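Local coordinates for protein hydrolase, alpha/beta hydrolase FOLD family (Staphylococcus aureus, PDB 2XMZ) that probably catalyses formation of 2-succinyl-6-hydroxy-2,4-cyclohexadiene-1-carboxylate in menaquinone biosynthesis, as expected of MenH, an alpha/beta hydrolase-fold lyase, at residues F21-L26 against P51-D56. Sequence-based numbering, arbitrary orientation.
Sequences FLHGFL and PGHGED
L26 and H53 mark where the two backbones come closest, their CA atoms 7.0 Å apart. Segment 21-26 leaves strand 17-22 of the alpha/beta hydrolase sheet and runs on as the loop carrying the HG motif of this family, H23-G24; in relatives this loop commonly lends a backbone N-H to the oxyanion hole, and G24 lies near, without touching, the probable nucleophile elbow and Ser-His-Asp triad. Segment 51-56 belongs to the loop after the neighbouring strand 44-48 and folds into a type II' beta turn from H53 to D56, closed by D56 N to H53 O.

H53 makes the hydrogen bond across the contact, and H23 and F25 pack against it. Its CB leaves the backbone toward 21-26, and the ring uses both nitrogens in its own plane: ND1 donates to P51 O at 3.0 Å, which makes NE2, on the edge that meets L26 N, the acceptor at 3.1 Å (154° at the hydrogen). This pairing should fix both the ring's rotation and its neutral tautomer. F25 CD1 lies at the same ring edge, 3.5 Å from H53 NE2, the two ring planes turned 68° apart. Helix 181-191 also packs on H53, while F25 meets W152 edge-to-face.

H23 is similarly gripped at both nitrogens, NE2 accepting from L50 N and ND1 donating to G24 O at 2.8 Å. Its CG lies between the backbone N and carbonyl carbon (chi1 58°), which turns the ring back alongside its own backbone, puts G24 O in the ring plane at ND1 and brings H23 CE1 to 3.3 Å from H53 CB.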
loop_
_atom_site.group_PDB
_atom_site.type_symbol
_atom_site.label_atom_id
_atom_site.label_comp_id
_atom_site.label_asym_id
_atom_site.label_seq_id
_atom_site.Cartn_x
_atom_site.Cartn_y
_atom_site.Cartn_z
ATOM N N PHE A 21 -8.216 2.766 -0.846
ATOM C CA PHE A 21 -7.087 2.370 0.000
ATOM C C PHE A 21 -6.555 0.996 -0.356
ATOM O O PHE A 21 -7.314 0.006 -0.378
ATOM C CB PHE A 21 -7.489 2.318 1.476
ATOM C CG PHE A 21 -7.628 3.657 2.113
ATOM C CD1 PHE A 21 -6.525 4.296 2.654
ATOM C CD2 PHE A 21 -8.875 4.267 2.204
ATOM C CE1 PHE A 21 -6.647 5.546 3.258
ATOM C CE2 PHE A 21 -9.021 5.500 2.842
ATOM C CZ PHE A 21 -7.905 6.151 3.352
ATOM N N LEU A 22 -5.246 0.941 -0.571
ATOM C CA LEU A 22 -4.504 -0.325 -0.698
ATOM C C LEU A 22 -3.574 -0.532 0.493
ATOM O O LEU A 22 -2.837 0.370 0.880
ATOM C CB LEU A 22 -3.691 -0.367 -2.018
ATOM C CG LEU A 22 -4.447 -0.097 -3.326
ATOM C CD1 LEU A 22 -3.499 -0.208 -4.550
ATOM C CD2 LEU A 22 -5.648 -1.043 -3.470
ATOM N N HIS A 23 -3.622 -1.731 1.075
ATOM C CA HIS A 23 -2.875 -2.059 2.286
ATOM C C HIS A 23 -1.481 -2.596 1.929
ATOM O O HIS A 23 -1.125 -2.697 0.752
ATOM C CB HIS A 23 -3.636 -3.148 3.054
ATOM C CG HIS A 23 -3.856 -4.381 2.228
ATOM N ND1 HIS A 23 -2.929 -5.394 2.154
ATOM C CD2 HIS A 23 -4.858 -4.723 1.384
ATOM C CE1 HIS A 23 -3.357 -6.319 1.311
ATOM N NE2 HIS A 23 -4.526 -5.934 0.827
ATOM N N GLY A 24 -0.720 -2.986 2.951
ATOM C CA GLY A 24 0.625 -3.524 2.771
ATOM C C GLY A 24 0.670 -5.048 2.940
ATOM O O GLY A 24 -0.353 -5.685 3.230
ATOM N N PHE A 25 1.856 -5.605 2.754
ATOM C CA PHE A 25 2.118 -7.027 2.869
ATOM C C PHE A 25 1.781 -7.558 4.260
ATOM O O PHE A 25 2.004 -6.868 5.271
ATOM C CB PHE A 25 3.581 -7.316 2.528
ATOM C CG PHE A 25 3.929 -8.775 2.617
ATOM C CD1 PHE A 25 3.382 -9.680 1.706
ATOM C CD2 PHE A 25 4.785 -9.243 3.601
ATOM C CE1 PHE A 25 3.681 -11.021 1.770
ATOM C CE2 PHE A 25 5.106 -10.601 3.683
ATOM C CZ PHE A 25 4.552 -11.500 2.764
ATOM N N LEU A 26 1.247 -8.771 4.321
ATOM C CA LEU A 26 0.967 -9.448 5.597
ATOM C C LEU A 26 -0.086 -8.698 6.403
ATOM O O LEU A 26 -0.043 -8.650 7.639
ATOM C CB LEU A 26 2.236 -9.584 6.451
ATOM C CG LEU A 26 3.007 -10.880 6.728
ATOM C CD1 LEU A 26 3.879 -10.682 7.975
ATOM C CD2 LEU A 26 2.148 -12.112 6.898
ATOM N N PRO A 51 -4.256 -9.434 -3.885
ATOM C CA PRO A 51 -4.179 -10.884 -4.047
ATOM C C PRO A 51 -3.459 -11.572 -2.884
ATOM O O PRO A 51 -2.336 -11.161 -2.474
ATOM C CB PRO A 51 -3.379 -11.041 -5.335
ATOM C CG PRO A 51 -3.783 -9.822 -6.138
ATOM C CD PRO A 51 -3.857 -8.723 -5.121
ATOM N N GLY A 52 -4.108 -12.614 -2.380
ATOM C CA GLY A 52 -3.610 -13.408 -1.251
ATOM C C GLY A 52 -3.894 -12.850 0.134
ATOM O O GLY A 52 -3.688 -13.546 1.134
ATOM N N HIS A 53 -4.321 -11.597 0.212
ATOM C CA HIS A 53 -4.484 -10.925 1.502
ATOM C C HIS A 53 -5.930 -10.752 1.954
ATOM O O HIS A 53 -6.829 -10.447 1.139
ATOM C CB HIS A 53 -3.814 -9.551 1.481
ATOM C CG HIS A 53 -2.321 -9.615 1.365
ATOM N ND1 HIS A 53 -1.681 -10.068 0.233
ATOM C CD2 HIS A 53 -1.347 -9.335 2.260
ATOM C CE1 HIS A 53 -0.373 -10.040 0.424
ATOM N NE2 HIS A 53 -0.144 -9.595 1.646
ATOM N N GLY A 54 -6.129 -10.882 3.273
ATOM C CA GLY A 54 -7.439 -10.693 3.877
ATOM C C GLY A 54 -8.508 -11.509 3.190
ATOM O O GLY A 54 -8.421 -12.737 3.124
ATOM N N GLU A 55 -9.518 -10.818 2.668
ATOM C CA GLU A 55 -10.679 -11.502 2.116
ATOM C C GLU A 55 -10.556 -11.784 0.622
ATOM O O GLU A 55 -11.505 -12.225 -0.000
ATOM C CB GLU A 55 -11.956 -10.735 2.478
ATOM C CG GLU A 55 -12.311 -10.866 3.980
ATOM C CD GLU A 55 -13.636 -10.209 4.354
ATOM O OE1 GLU A 55 -13.790 -9.822 5.525
ATOM O OE2 GLU A 55 -14.521 -10.069 3.485
ATOM N N ASP A 56 -9.370 -11.539 0.057
ATOM C CA ASP A 56 -9.135 -11.815 -1.348
ATOM C C ASP A 56 -9.365 -13.281 -1.681
ATOM O O ASP A 56 -9.027 -14.174 -0.895
ATOM C CB ASP A 56 -7.712 -11.433 -1.756
ATOM C CG ASP A 56 -7.363 -11.946 -3.131
ATOM O OD1 ASP A 56 -7.764 -11.281 -4.122
ATOM O OD2 ASP A 56 -6.749 -13.043 -3.211
#